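Pectate lyase (Cellvibrio cellulosa, PDB 1GXM) cleaves polygalacturonic acid (pectate) by anti-beta-elimination, this chain being the catalytic module of a longer family 10 polysaccharide lyase. Local coordinates at residues Glu85-Gly90 with Phe154-Phe159; Asn23-Ala28 with Leu141-Phe146; Ser42-Asn47 with Arg96-Lys101. One frame throughout, in Å; residues are numbered along the deposited sequence.

Contact 1 of 3, residues Glu85-Gly90 with Phe154-Phe159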
ATOM      1  N   GLU A  85     -12.822  12.337  -9.188  1.00 14.05           N
ATOM      2  CA  GLU A  85     -12.325  13.335 -10.125  1.00 15.50           C
ATOM      3  C   GLU A  85     -13.352  13.553 -11.228  1.00 15.31           C
ATOM      4  O   GLU A  85     -13.629  14.668 -11.599  1.00 15.63           O
ATOM      5  CB  GLU A  85     -10.983  12.913 -10.710  1.00 16.04           C
ATOM      6  CG  GLU A  85     -10.431  13.867 -11.756  1.00 18.14           C
ATOM      7  CD  GLU A  85      -9.989  15.209 -11.201  1.00 21.62           C
ATOM      8  OE1 GLU A  85      -9.781  15.336  -9.989  1.00 20.28           O
ATOM      9  OE2 GLU A  85      -9.829  16.174 -11.998  1.00 25.87           O
ATOM     10  N   VAL A  86     -13.936  12.483 -11.738  1.00 15.11           N
ATOM     11  CA  VAL A  86     -14.984  12.611 -12.745  1.00 15.84           C
ATOM     12  C   VAL A  86     -16.155  13.401 -12.202  1.00 15.85           C
ATOM     13  O   VAL A  86     -16.697  14.251 -12.912  1.00 16.57           O
ATOM     14  CB  VAL A  86     -15.450  11.224 -13.244  1.00 16.15           C
ATOM     15  CG1 VAL A  86     -16.687  11.356 -14.122  1.00 17.40           C
ATOM     16  CG2 VAL A  86     -14.352  10.538 -13.993  1.00 16.04           C
ATOM     17  N   TYR A  87     -16.555  13.145 -10.965  1.00 16.23           N
ATOM     18  CA  TYR A  87     -17.608  13.915 -10.334  1.00 16.28           C
ATOM     19  C   TYR A  87     -17.229  15.390 -10.225  1.00 17.16           C
ATOM     20  O   TYR A  87     -18.041  16.284 -10.517  1.00 17.10           O
ATOM     21  CB  TYR A  87     -17.974  13.357  -8.963  1.00 16.19           C
ATOM     22  CG  TYR A  87     -19.032  14.195  -8.304  1.00 15.86           C
ATOM     23  CD1 TYR A  87     -20.254  14.405  -8.939  1.00 16.38           C
ATOM     24  CD2 TYR A  87     -18.812  14.802  -7.083  1.00 16.51           C
ATOM     25  CE1 TYR A  87     -21.232  15.213  -8.359  1.00 16.83           C
ATOM     26  CE2 TYR A  87     -19.789  15.589  -6.486  1.00 17.23           C
ATOM     27  CZ  TYR A  87     -20.998  15.800  -7.140  1.00 17.97           C
ATOM     28  OH  TYR A  87     -21.968  16.580  -6.546  1.00 17.89           O
ATOM     29  N   LYS A  88     -15.996  15.645  -9.818  1.00 17.37           N
ATOM     30  CA  LYS A  88     -15.492  17.000  -9.669  1.00 18.58           C
ATOM     31  C   LYS A  88     -15.514  17.710 -11.012  1.00 19.38           C
ATOM     32  O   LYS A  88     -15.901  18.882 -11.083  1.00 19.93           O
ATOM     33  CB  LYS A  88     -14.078  16.982  -9.082  1.00 18.40           C
ATOM     34  CG  LYS A  88     -13.430  18.355  -8.871  1.00 19.48           C
ATOM     35  CD  LYS A  88     -12.032  18.175  -8.297  1.00 20.09           C
ATOM     36  CE  LYS A  88     -11.238  19.481  -8.214  1.00 21.91           C
ATOM     37  NZ  LYS A  88     -11.814  20.429  -7.241  1.00 23.10           N
ATOM     38  N   SER A  89     -15.140  17.012 -12.086  1.00 20.29           N
ATOM     39  CA  SER A  89     -15.074  17.621 -13.426  1.00 21.02           C
ATOM     40  C   SER A  89     -16.441  17.870 -14.054  1.00 20.81           C
ATOM     41  O   SER A  89     -16.674  18.926 -14.643  1.00 21.02           O
ATOM     42  CB  SER A  89     -14.279  16.769 -14.409  1.00 21.88           C
ATOM     43  OG  SER A  89     -13.116  16.411 -13.692  0.50 22.47           O
ATOM     44  N   GLY A  90     -17.314  16.873 -13.990  1.00 20.51           N
ATOM     45  CA  GLY A  90     -18.548  16.869 -14.760  1.00 20.42           C
ATOM     46  C   GLY A  90     -19.839  17.048 -13.984  1.00 20.26           C
ATOM     47  O   GLY A  90     -20.890  17.305 -14.579  1.00 21.83           O
ATOM     48  N   PHE A 154     -11.592  15.357  -3.521  1.00 16.24           N
ATOM     49  CA  PHE A 154     -12.685  15.249  -2.555  1.00 17.00           C
ATOM     50  C   PHE A 154     -13.046  16.605  -1.964  1.00 17.44           C
ATOM     51  O   PHE A 154     -13.689  16.689  -0.910  1.00 18.19           O
ATOM     52  CB  PHE A 154     -12.307  14.277  -1.442  1.00 16.28           C
ATOM     53  CG  PHE A 154     -11.872  12.936  -1.957  1.00 15.07           C
ATOM     54  CD1 PHE A 154     -12.801  12.062  -2.509  1.00 14.54           C
ATOM     55  CD2 PHE A 154     -10.549  12.556  -1.917  1.00 15.07           C
ATOM     56  CE1 PHE A 154     -12.403  10.815  -3.001  1.00 14.48           C
ATOM     57  CE2 PHE A 154     -10.151  11.305  -2.407  1.00 15.19           C
ATOM     58  CZ  PHE A 154     -11.070  10.449  -2.955  1.00 15.53           C
ATOM     59  N   ASP A 155     -12.654  17.659  -2.668  1.00 18.75           N
ATOM     60  CA  ASP A 155     -13.004  19.038  -2.250  1.00 19.55           C
ATOM     61  C   ASP A 155     -14.257  19.510  -2.996  1.00 20.23           C
ATOM     62  O   ASP A 155     -14.331  20.633  -3.507  1.00 21.63           O
ATOM     63  CB  ASP A 155     -11.832  20.009  -2.438  1.00 19.99           C
ATOM     64  CG  ASP A 155     -11.363  20.110  -3.871  1.00 20.64           C
ATOM     65  OD1 ASP A 155     -11.694  19.240  -4.710  1.00 21.56           O
ATOM     66  OD2 ASP A 155     -10.637  21.046  -4.257  1.00 23.95           O
ATOM     67  N   THR A 156     -15.238  18.622  -3.039  1.00 20.18           N
ATOM     68  CA  THR A 156     -16.539  18.873  -3.632  1.00 19.78           C
ATOM     69  C   THR A 156     -17.572  18.557  -2.576  1.00 19.62           C
ATOM     70  O   THR A 156     -17.254  18.294  -1.424  1.00 21.09           O
ATOM     71  CB  THR A 156     -16.765  17.985  -4.868  1.00 19.89           C
ATOM     72  OG1 THR A 156     -16.786  16.606  -4.477  1.00 20.52           O
ATOM     73  CG2 THR A 156     -15.600  18.068  -5.841  1.00 20.48           C
ATOM     74  N   ASP A 157     -18.829  18.524  -2.971  1.00 18.85           N
ATOM     75  CA  ASP A 157     -19.879  18.173  -2.028  1.00 18.69           C
ATOM     76  C   ASP A 157     -20.086  16.658  -1.901  1.00 18.07           C
ATOM     77  O   ASP A 157     -21.097  16.208  -1.347  1.00 17.89           O
ATOM     78  CB  ASP A 157     -21.188  18.881  -2.400  1.00 19.01           C
ATOM     79  CG  ASP A 157     -21.753  18.429  -3.727  1.00 20.59           C
ATOM     80  OD1 ASP A 157     -21.329  17.390  -4.270  1.00 21.02           O
ATOM     81  OD2 ASP A 157     -22.673  19.047  -4.302  1.00 23.96           O
ATOM     82  N   VAL A 158     -19.125  15.875  -2.394  1.00 17.64           N
ATOM     83  CA  VAL A 158     -19.172  14.419  -2.280  1.00 16.98           C
ATOM     84  C   VAL A 158     -19.354  13.985  -0.834  1.00 16.85           C
ATOM     85  O   VAL A 158     -20.103  13.071  -0.557  1.00 17.76           O
ATOM     86  CB  VAL A 158     -17.958  13.732  -2.965  1.00 16.72           C
ATOM     87  CG1 VAL A 158     -16.622  14.124  -2.350  1.00 15.38           C
ATOM     88  CG2 VAL A 158     -18.122  12.225  -2.921  1.00 17.18           C
ATOM     89  N   PHE A 159     -18.677  14.667   0.082  1.00 15.91           N
ATOM     90  CA  PHE A 159     -18.734  14.335   1.485  1.00 16.69           C
ATOM     91  C   PHE A 159     -19.130  15.517   2.318  1.00 17.33           C
ATOM     92  O   PHE A 159     -18.817  16.657   1.981  1.00 17.94           O
ATOM     93  CB  PHE A 159     -17.365  13.832   1.938  1.00 15.80           C
ATOM     94  CG  PHE A 159     -16.942  12.560   1.257  1.00 15.56           C
ATOM     95  CD1 PHE A 159     -17.787  11.461   1.226  1.00 14.59           C
ATOM     96  CD2 PHE A 159     -15.712  12.468   0.656  1.00 15.17           C
ATOM     97  CE1 PHE A 159     -17.398  10.284   0.607  1.00 14.29           C
ATOM     98  CE2 PHE A 159     -15.314  11.275   0.024  1.00 14.43           C
ATOM     99  CZ  PHE A 159     -16.159  10.203  -0.004  1.00 14.54           C
TER
HETATM  100  O   HOH W   1      -9.260  21.564  -6.291  1.00 32.13           O
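Y87 and K88, neighbours in the final turns of a helix, reach across to D155, T156 and D157 in a loop that contains an ST turn. The Y87 hydroxyl donates to D157 OD1 in a very short bond (OH to OD1, 2.5 Å). That oxygen lies at the edge of the ring and in its plane, and ring and carboxylate are tilted by only 23°. K88 forms a salt bridge with D155, NZ lying 2.8 Å from OD1 on its syn side but 28° out of the carboxylate plane, with a weaker bond to OD2. A water also joins NZ to OD2, so the ammonium and the carboxylate are linked both directly and through solvent. Between these polar ends, T156 CG2 rests on the aliphatic stem of K88, 3.7 Å from CG. Both helix side chains leave with CG anti to the backbone N (chi1 178° for Y87), which directs them at the loop. Behind the first shell, R96 donates to the carbonyl of D157 and R100 to that of V158, tying the loop to helix 93-109. The turn itself is closed by the backbone N of V158 donating to T156 OG1 over 3.2 Å.

Contact 2 of 3, residues Asn23-Ala28 with Leu141-Phe146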
ATOM      1  N   ASN A  23       1.510  10.984  -4.728  1.00 12.99           N
ATOM      2  CA  ASN A  23       1.754  10.881  -6.161  1.00 14.23           C
ATOM      3  C   ASN A  23       0.847   9.797  -6.751  1.00 13.92           C
ATOM      4  O   ASN A  23       0.250   9.961  -7.821  1.00 14.64           O
ATOM      5  CB  ASN A  23       3.205  10.537  -6.446  1.00 14.73           C
ATOM      6  CG  ASN A  23       4.154  11.709  -6.279  1.00 17.01           C
ATOM      7  OD1 ASN A  23       5.374  11.518  -6.209  1.00 19.63           O
ATOM      8  ND2 ASN A  23       3.621  12.907  -6.231  1.00 17.17           N
ATOM      9  N   TRP A  24       0.737   8.671  -6.061  1.00 13.32           N
ATOM     10  CA  TRP A  24      -0.139   7.613  -6.522  1.00 12.49           C
ATOM     11  C   TRP A  24      -1.579   8.125  -6.648  1.00 12.31           C
ATOM     12  O   TRP A  24      -2.276   7.877  -7.639  1.00 12.64           O
ATOM     13  CB  TRP A  24      -0.089   6.383  -5.585  1.00 12.13           C
ATOM     14  CG  TRP A  24      -1.214   5.504  -5.897  1.00 12.56           C
ATOM     15  CD1 TRP A  24      -1.273   4.587  -6.897  1.00 13.34           C
ATOM     16  CD2 TRP A  24      -2.497   5.547  -5.303  1.00 11.84           C
ATOM     17  NE1 TRP A  24      -2.528   4.045  -6.952  1.00 13.19           N
ATOM     18  CE2 TRP A  24      -3.299   4.617  -5.980  1.00 13.00           C
ATOM     19  CE3 TRP A  24      -3.065   6.272  -4.240  1.00 11.35           C
ATOM     20  CZ2 TRP A  24      -4.630   4.401  -5.647  1.00 13.55           C
ATOM     21  CZ3 TRP A  24      -4.389   6.043  -3.914  1.00 13.29           C
ATOM     22  CH2 TRP A  24      -5.148   5.133  -4.620  1.00 13.59           C
ATOM     23  N   LEU A  25      -2.046   8.833  -5.635  1.00 12.03           N
ATOM     24  CA  LEU A  25      -3.442   9.255  -5.600  1.00 12.77           C
ATOM     25  C   LEU A  25      -3.702  10.252  -6.727  1.00 13.40           C
ATOM     26  O   LEU A  25      -4.682  10.170  -7.461  1.00 13.53           O
ATOM     27  CB  LEU A  25      -3.762   9.878  -4.259  1.00 12.14           C
ATOM     28  CG  LEU A  25      -5.241  10.170  -3.990  1.00 13.47           C
ATOM     29  CD1 LEU A  25      -5.536  10.072  -2.498  1.00 14.28           C
ATOM     30  CD2 LEU A  25      -5.634  11.556  -4.525  1.00 16.07           C
ATOM     31  N   ASN A  26      -2.818  11.213  -6.857  1.00 13.94           N
ATOM     32  CA  ASN A  26      -3.038  12.214  -7.885  1.00 14.80           C
ATOM     33  C   ASN A  26      -3.008  11.603  -9.270  1.00 15.46           C
ATOM     34  O   ASN A  26      -3.789  11.998 -10.134  1.00 16.29           O
ATOM     35  CB  ASN A  26      -2.080  13.387  -7.709  1.00 15.19           C
ATOM     36  CG  ASN A  26      -2.513  14.294  -6.552  1.00 16.97           C
ATOM     37  OD1 ASN A  26      -3.673  14.740  -6.493  1.00 17.66           O
ATOM     38  ND2 ASN A  26      -1.608  14.538  -5.612  1.00 19.68           N
ATOM     39  N   ASN A  27      -2.150  10.615  -9.484  1.00 15.69           N
ATOM     40  CA  ASN A  27      -2.154   9.878 -10.747  1.00 16.34           C
ATOM     41  C   ASN A  27      -3.456   9.130 -10.979  1.00 15.88           C
ATOM     42  O   ASN A  27      -3.952   9.059 -12.107  1.00 16.63           O
ATOM     43  CB  ASN A  27      -1.043   8.869 -10.748  1.00 17.32           C
ATOM     44  CG  ASN A  27       0.283   9.481 -11.152  0.70 19.40           C
ATOM     45  OD1 ASN A  27       1.349   8.947 -10.837  0.70 24.23           O
ATOM     46  ND2 ASN A  27       0.229  10.677 -11.732  0.70 21.65           N
ATOM     47  N   ALA A  28      -4.015   8.562  -9.919  1.00 14.93           N
ATOM     48  CA  ALA A  28      -5.242   7.770 -10.036  1.00 14.99           C
ATOM     49  C   ALA A  28      -6.423   8.613 -10.512  1.00 14.75           C
ATOM     50  O   ALA A  28      -7.386   8.104 -11.058  1.00 15.38           O
ATOM     51  CB  ALA A  28      -5.583   7.113  -8.717  1.00 14.99           C
ATOM     52  N   LEU A 141      -5.789   4.126   3.165  1.00  9.15           N
ATOM     53  CA  LEU A 141      -5.795   5.128   4.217  1.00  9.69           C
ATOM     54  C   LEU A 141      -5.488   6.496   3.663  1.00  9.81           C
ATOM     55  O   LEU A 141      -5.999   7.489   4.149  1.00 11.06           O
ATOM     56  CB  LEU A 141      -4.828   4.779   5.347  1.00  9.88           C
ATOM     57  CG  LEU A 141      -5.197   3.534   6.127  1.00 10.36           C
ATOM     58  CD1 LEU A 141      -4.114   3.204   7.096  1.00 10.39           C
ATOM     59  CD2 LEU A 141      -6.514   3.721   6.857  1.00 11.25           C
ATOM     60  N   THR A 142      -4.623   6.564   2.663  1.00  9.87           N
ATOM     61  CA  THR A 142      -4.291   7.826   2.018  1.00 10.03           C
ATOM     62  C   THR A 142      -5.535   8.411   1.360  1.00 10.41           C
ATOM     63  O   THR A 142      -5.820   9.602   1.485  1.00 10.88           O
ATOM     64  CB  THR A 142      -3.184   7.627   0.988  1.00 10.20           C
ATOM     65  OG1 THR A 142      -1.989   7.192   1.657  1.00  9.87           O
ATOM     66  CG2 THR A 142      -2.788   8.946   0.301  1.00 11.28           C
ATOM     67  N   VAL A 143      -6.294   7.576   0.666  1.00 10.17           N
ATOM     68  CA  VAL A 143      -7.537   8.037   0.044  1.00 10.52           C
ATOM     69  C   VAL A 143      -8.464   8.592   1.123  1.00 10.78           C
ATOM     70  O   VAL A 143      -9.023   9.692   0.981  1.00 11.37           O
ATOM     71  CB  VAL A 143      -8.239   6.916  -0.725  1.00 10.79           C
ATOM     72  CG1 VAL A 143      -9.602   7.383  -1.188  1.00 11.42           C
ATOM     73  CG2 VAL A 143      -7.408   6.472  -1.909  1.00 11.44           C
ATOM     74  N   LEU A 144      -8.659   7.825   2.181  1.00 10.96           N
ATOM     75  CA  LEU A 144      -9.555   8.264   3.257  1.00 11.48           C
ATOM     76  C   LEU A 144      -9.048   9.548   3.895  1.00 11.98           C
ATOM     77  O   LEU A 144      -9.830  10.407   4.262  1.00 12.41           O
ATOM     78  CB  LEU A 144      -9.747   7.167   4.299  1.00 11.33           C
ATOM     79  CG  LEU A 144     -10.516   5.954   3.781  1.00 12.82           C
ATOM     80  CD1 LEU A 144     -10.460   4.870   4.829  1.00 13.95           C
ATOM     81  CD2 LEU A 144     -11.947   6.306   3.430  1.00 15.03           C
ATOM     82  N   ASP A 145      -7.738   9.675   4.035  1.00 11.85           N
ATOM     83  CA  ASP A 145      -7.154  10.889   4.593  1.00 12.51           C
ATOM     84  C   ASP A 145      -7.353  12.081   3.679  1.00 12.19           C
ATOM     85  O   ASP A 145      -7.650  13.163   4.144  1.00 12.15           O
ATOM     86  CB  ASP A 145      -5.687  10.697   4.880  1.00 13.02           C
ATOM     87  CG  ASP A 145      -5.068  11.911   5.472  1.00 15.42           C
ATOM     88  OD1 ASP A 145      -5.323  12.212   6.668  1.00 17.05           O
ATOM     89  OD2 ASP A 145      -4.303  12.614   4.794  1.00 19.01           O
ATOM     90  N   PHE A 146      -7.192  11.899   2.381  1.00 12.00           N
ATOM     91  CA  PHE A 146      -7.463  12.977   1.455  1.00 12.71           C
ATOM     92  C   PHE A 146      -8.947  13.365   1.545  1.00 13.06           C
ATOM     93  O   PHE A 146      -9.284  14.551   1.561  1.00 14.06           O
ATOM     94  CB  PHE A 146      -7.076  12.587   0.036  1.00 12.18           C
ATOM     95  CG  PHE A 146      -5.647  12.903  -0.308  1.00 12.04           C
ATOM     96  CD1 PHE A 146      -4.611  12.453   0.485  1.00 13.39           C
ATOM     97  CD2 PHE A 146      -5.346  13.652  -1.429  1.00 13.15           C
ATOM     98  CE1 PHE A 146      -3.313  12.746   0.165  1.00 14.13           C
ATOM     99  CE2 PHE A 146      -4.046  13.929  -1.763  1.00 13.58           C
ATOM    100  CZ  PHE A 146      -3.021  13.493  -0.954  1.00 14.40           C
TER
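L25 and V143 mark the point where the two helical segments pass, their CA atoms 7.1 Å apart, with axes 10.4 Å from each other at closest approach and a crossing angle of -74°. L25 fills this junction. Trans about CA-CB (chi1 -171°), it sends CD1 over one face of the F146 ring as a CH-pi contact, 3.8 Å from the ring centroid and 21° off the normal. The methyl is displaced toward the CG side of the ring, and CD1 comes to 3.6 Å from F146 CG. Its sister CD2 lies near the same ring at F146 CD2, so both branches of the leucine pack against the phenylalanine as the side chains run antiparallel alongside one another. W24 approaches differently: V143 CG2 sits in the plane of the indole, at the edge, 3.6 Å from CZ3, while A28 CB lies over one face of the indole and Y139 stacks with it. T142 offers CG2 to L25 and turns its hydroxyl back to A138 O within its own helix. R151 makes a cation-pi contact with F146 and a salt bridge with D145. The junction joins helix 20-28 to helix 136-148 in the helical part of the alpha/alpha toroid. The side-chain contacts across it are apolar and CH-pi, so it probably relies on packing and dispersion rather than directional bonds.

Contact 3 of 3, residues Ser42-Asn47 with Arg96-Lys101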
ATOM      1  N   SER A  42     -19.840   0.789 -13.650  1.00 12.29           N
ATOM      2  CA  SER A  42     -20.718  -0.353 -13.849  1.00 11.87           C
ATOM      3  C   SER A  42     -20.195  -1.645 -13.232  1.00 11.87           C
ATOM      4  O   SER A  42     -20.960  -2.591 -13.125  1.00 12.90           O
ATOM      5  CB  SER A  42     -20.984  -0.574 -15.331  1.00 12.58           C
ATOM      6  OG  SER A  42     -19.857  -1.098 -15.978  1.00 12.78           O
ATOM      7  N   TYR A  43     -18.934  -1.670 -12.802  1.00 11.42           N
ATOM      8  CA  TYR A  43     -18.385  -2.845 -12.119  1.00 11.46           C
ATOM      9  C   TYR A  43     -18.337  -2.715 -10.607  1.00 11.28           C
ATOM     10  O   TYR A  43     -17.936  -3.638  -9.930  1.00 11.11           O
ATOM     11  CB  TYR A  43     -16.984  -3.175 -12.650  1.00 11.36           C
ATOM     12  CG  TYR A  43     -17.070  -3.761 -14.020  1.00 11.55           C
ATOM     13  CD1 TYR A  43     -17.294  -5.119 -14.193  1.00 12.13           C
ATOM     14  CD2 TYR A  43     -17.009  -2.957 -15.136  1.00 12.71           C
ATOM     15  CE1 TYR A  43     -17.423  -5.668 -15.456  1.00 11.95           C
ATOM     16  CE2 TYR A  43     -17.151  -3.496 -16.405  1.00 13.10           C
ATOM     17  CZ  TYR A  43     -17.371  -4.853 -16.554  1.00 12.36           C
ATOM     18  OH  TYR A  43     -17.528  -5.403 -17.816  1.00 12.66           O
ATOM     19  N   GLN A  44     -18.751  -1.581 -10.067  1.00 11.12           N
ATOM     20  CA  GLN A  44     -18.811  -1.439  -8.631  1.00 10.81           C
ATOM     21  C   GLN A  44     -19.783  -2.452  -8.065  1.00 10.65           C
ATOM     22  O   GLN A  44     -20.899  -2.620  -8.556  1.00 11.74           O
ATOM     23  CB  GLN A  44     -19.223  -0.030  -8.243  1.00 11.04           C
ATOM     24  CG  GLN A  44     -18.931   0.262  -6.796  1.00 11.49           C
ATOM     25  CD  GLN A  44     -19.278   1.678  -6.391  1.00 10.96           C
ATOM     26  OE1 GLN A  44     -20.049   2.347  -7.075  1.00 12.84           O
ATOM     27  NE2 GLN A  44     -18.686   2.145  -5.294  1.00 11.02           N
ATOM     28  N   GLN A  45     -19.364  -3.157  -7.044  1.00 10.92           N
ATOM     29  CA  GLN A  45     -20.196  -4.133  -6.377  1.00 11.24           C
ATOM     30  C   GLN A  45     -21.187  -3.426  -5.483  1.00 11.33           C
ATOM     31  O   GLN A  45     -21.046  -2.245  -5.170  1.00 11.50           O
ATOM     32  CB  GLN A  45     -19.347  -5.107  -5.557  1.00 10.82           C
ATOM     33  CG  GLN A  45     -18.281  -5.816  -6.401  1.00 11.22           C
ATOM     34  CD  GLN A  45     -18.861  -6.616  -7.538  1.00 10.86           C
ATOM     35  OE1 GLN A  45     -19.325  -7.733  -7.338  1.00 12.59           O
ATOM     36  NE2 GLN A  45     -18.784  -6.074  -8.740  1.00 11.69           N
ATOM     37  N   ASN A  46     -22.200  -4.165  -5.058  1.00 11.63           N
ATOM     38  CA  ASN A  46     -23.241  -3.615  -4.193  1.00 12.30           C
ATOM     39  C   ASN A  46     -22.669  -3.045  -2.918  1.00 12.43           C
ATOM     40  O   ASN A  46     -23.144  -2.038  -2.391  1.00 12.19           O
ATOM     41  CB  ASN A  46     -24.293  -4.680  -3.880  1.00 12.90           C
ATOM     42  CG  ASN A  46     -25.085  -5.099  -5.113  1.00 13.41           C
ATOM     43  OD1 ASN A  46     -25.357  -4.293  -5.975  1.00 15.91           O
ATOM     44  ND2 ASN A  46     -25.408  -6.371  -5.197  1.00 13.58           N
ATOM     45  N   ASN A  47     -21.611  -3.680  -2.421  1.00 12.04           N
ATOM     46  CA  ASN A  47     -20.983  -3.236  -1.176  1.00 11.87           C
ATOM     47  C   ASN A  47     -20.159  -1.956  -1.290  1.00 12.10           C
ATOM     48  O   ASN A  47     -19.722  -1.428  -0.293  1.00 11.23           O
ATOM     49  CB  ASN A  47     -20.161  -4.346  -0.553  1.00 11.92           C
ATOM     50  CG  ASN A  47     -19.070  -4.847  -1.453  1.00 11.75           C
ATOM     51  OD1 ASN A  47     -18.515  -4.126  -2.259  1.00 12.70           O
ATOM     52  ND2 ASN A  47     -18.727  -6.102  -1.277  1.00 12.95           N
ATOM     53  N   ARG A  96     -20.691  10.694  -7.723  1.00 14.93           N
ATOM     54  CA  ARG A  96     -20.697  11.035  -6.301  1.00 14.88           C
ATOM     55  C   ARG A  96     -21.228   9.877  -5.478  1.00 14.51           C
ATOM     56  O   ARG A  96     -20.661   9.513  -4.448  1.00 14.52           O
ATOM     57  CB  ARG A  96     -21.567  12.283  -6.054  1.00 14.95           C
ATOM     58  CG  ARG A  96     -21.761  12.674  -4.584  1.00 15.00           C
ATOM     59  CD  ARG A  96     -22.687  13.872  -4.383  1.00 16.22           C
ATOM     60  NE  ARG A  96     -22.686  14.256  -2.979  1.00 17.56           N
ATOM     61  CZ  ARG A  96     -23.460  13.721  -2.034  1.00 18.04           C
ATOM     62  NH1 ARG A  96     -24.374  12.803  -2.321  1.00 18.56           N
ATOM     63  NH2 ARG A  96     -23.333  14.131  -0.798  1.00 19.40           N
ATOM     64  N   ASP A  97     -22.328   9.297  -5.925  1.00 14.13           N
ATOM     65  CA  ASP A  97     -22.959   8.202  -5.198  1.00 14.42           C
ATOM     66  C   ASP A  97     -21.994   7.029  -5.097  1.00 13.68           C
ATOM     67  O   ASP A  97     -21.910   6.370  -4.078  1.00 14.29           O
ATOM     68  CB  ASP A  97     -24.232   7.764  -5.896  1.00 15.23           C
ATOM     69  CG  ASP A  97     -25.318   8.806  -5.832  1.00 18.95           C
ATOM     70  OD1 ASP A  97     -25.244   9.720  -4.985  1.00 22.27           O
ATOM     71  OD2 ASP A  97     -26.280   8.774  -6.616  1.00 23.80           O
ATOM     72  N   ALA A  98     -21.295   6.760  -6.176  1.00 12.75           N
ATOM     73  CA  ALA A  98     -20.373   5.628  -6.207  1.00 12.30           C
ATOM     74  C   ALA A  98     -19.201   5.858  -5.278  1.00 12.08           C
ATOM     75  O   ALA A  98     -18.785   4.966  -4.561  1.00 11.87           O
ATOM     76  CB  ALA A  98     -19.872   5.418  -7.589  1.00 12.39           C
ATOM     77  N   VAL A  99     -18.661   7.063  -5.300  1.00 11.61           N
ATOM     78  CA  VAL A  99     -17.565   7.405  -4.412  1.00 12.07           C
ATOM     79  C   VAL A  99     -17.989   7.264  -2.961  1.00 12.35           C
ATOM     80  O   VAL A  99     -17.237   6.767  -2.146  1.00 11.97           O
ATOM     81  CB  VAL A  99     -17.061   8.836  -4.668  1.00 12.65           C
ATOM     82  CG1 VAL A  99     -16.004   9.222  -3.668  1.00 12.61           C
ATOM     83  CG2 VAL A  99     -16.468   8.933  -6.045  1.00 12.24           C
ATOM     84  N   ARG A 100     -19.190   7.711  -2.617  1.00 11.60           N
ATOM     85  CA  ARG A 100     -19.689   7.537  -1.262  1.00 12.31           C
ATOM     86  C   ARG A 100     -19.796   6.070  -0.862  1.00 11.91           C
ATOM     87  O   ARG A 100     -19.500   5.705   0.270  1.00 12.51           O
ATOM     88  CB  ARG A 100     -21.017   8.266  -1.101  1.00 12.41           C
ATOM     89  CG  ARG A 100     -20.849   9.782  -1.185  1.00 13.45           C
ATOM     90  CD  ARG A 100     -22.159  10.556  -1.207  1.00 15.77           C
ATOM     91  NE  ARG A 100     -22.941  10.211  -0.027  1.00 16.61           N
ATOM     92  CZ  ARG A 100     -22.722  10.695   1.190  1.00 17.17           C
ATOM     93  NH1 ARG A 100     -21.786  11.596   1.387  1.00 18.31           N
ATOM     94  NH2 ARG A 100     -23.451  10.282   2.222  1.00 17.33           N
ATOM     95  N   LYS A 101     -20.257   5.228  -1.783  1.00 12.15           N
ATOM     96  CA  LYS A 101     -20.369   3.796  -1.490  1.00 11.37           C
ATOM     97  C   LYS A 101     -18.989   3.167  -1.308  1.00 10.61           C
ATOM     98  O   LYS A 101     -18.817   2.323  -0.456  1.00 11.06           O
ATOM     99  CB  LYS A 101     -21.145   3.042  -2.568  1.00 11.77           C
ATOM    100  CG  LYS A 101     -22.653   3.348  -2.540  1.00 12.50           C
ATOM    101  CD  LYS A 101     -23.447   2.411  -3.425  1.00 13.56           C
ATOM    102  CE  LYS A 101     -23.677   1.055  -2.770  1.00 13.77           C
ATOM    103  NZ  LYS A 101     -24.551   0.167  -3.585  1.00 15.32           N
TER
HETATM  104  O   HOH W   2     -23.060  -0.448  -5.887  1.00 16.89           O
HETATM  105  O   HOH W   3     -21.350   1.158   0.453  1.00 17.64           O
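The flat amide of Q44 meets A98 along its edge: NE2 donates to the A98 carbonyl oxygen over 2.9 Å, with an N-H...O angle of 167° and the acceptor close to the amide plane. At the other corner of the amide, OE1 lies tightly against the A98 methyl, 3.1 Å from CB. NE2 also donates to the carbonyl of G48, and together the two acceptors fix the rotation of the amide. The extended chain of Q44 (chi1 -164°) carries the group from the loop to the helix, and the side chain further touches W50 and A102. In the helix, the R96 guanidinium has R100 CD over one face, and R100 reaches D163 through a salt bridge. A98 and V99 pack on L83 of helix 77-90, which precedes helix 93-109, so that loop 42-47 lies against a helix of the alpha/alpha toroid that is itself backed by its predecessor in the chain. One turn beyond A98, K101 takes a different route. Its chain bends at chi3, and NZ donates to N46 O at 2.9 Å, from a position tilted 21° out of the carbonyl plane. NZ also donates to a water, which in turn donates a hydrogen bond to Q45 O, so the lysine draws in two successive carbonyls of the loop. Q45 itself is braced from within, its NE2 donating to Y43 O at 2.8 Å. A second water bridges the backbones, donating to N47 O over 3.1 Å and to K101 O over 2.9 Å.

In the fold
From the N terminus the chain runs through 23-28, 42-47, 85-90, 96-101, 141-146 and 154-159. Contact 3 closes the loop from 42-47 to 96-101, nested wholly within the longer one that contact 2 closes between helices 20-28 and 136-148. Contact 1, closing the loop from helix 77-90 to the connection after helix 136-148, crosses both, since 85-90 falls inside each and 154-159 lies beyond their C-terminal ends. It abuts contact 2 where F154 packs on V143 and F146, and contact 3 through the arginines of 96-101. Contacts 2 and 3 do not touch, their nearest atoms being about 7 Å apart. Helices 77-90 and 93-109 thus join the surface loop at 42-47 to that connection.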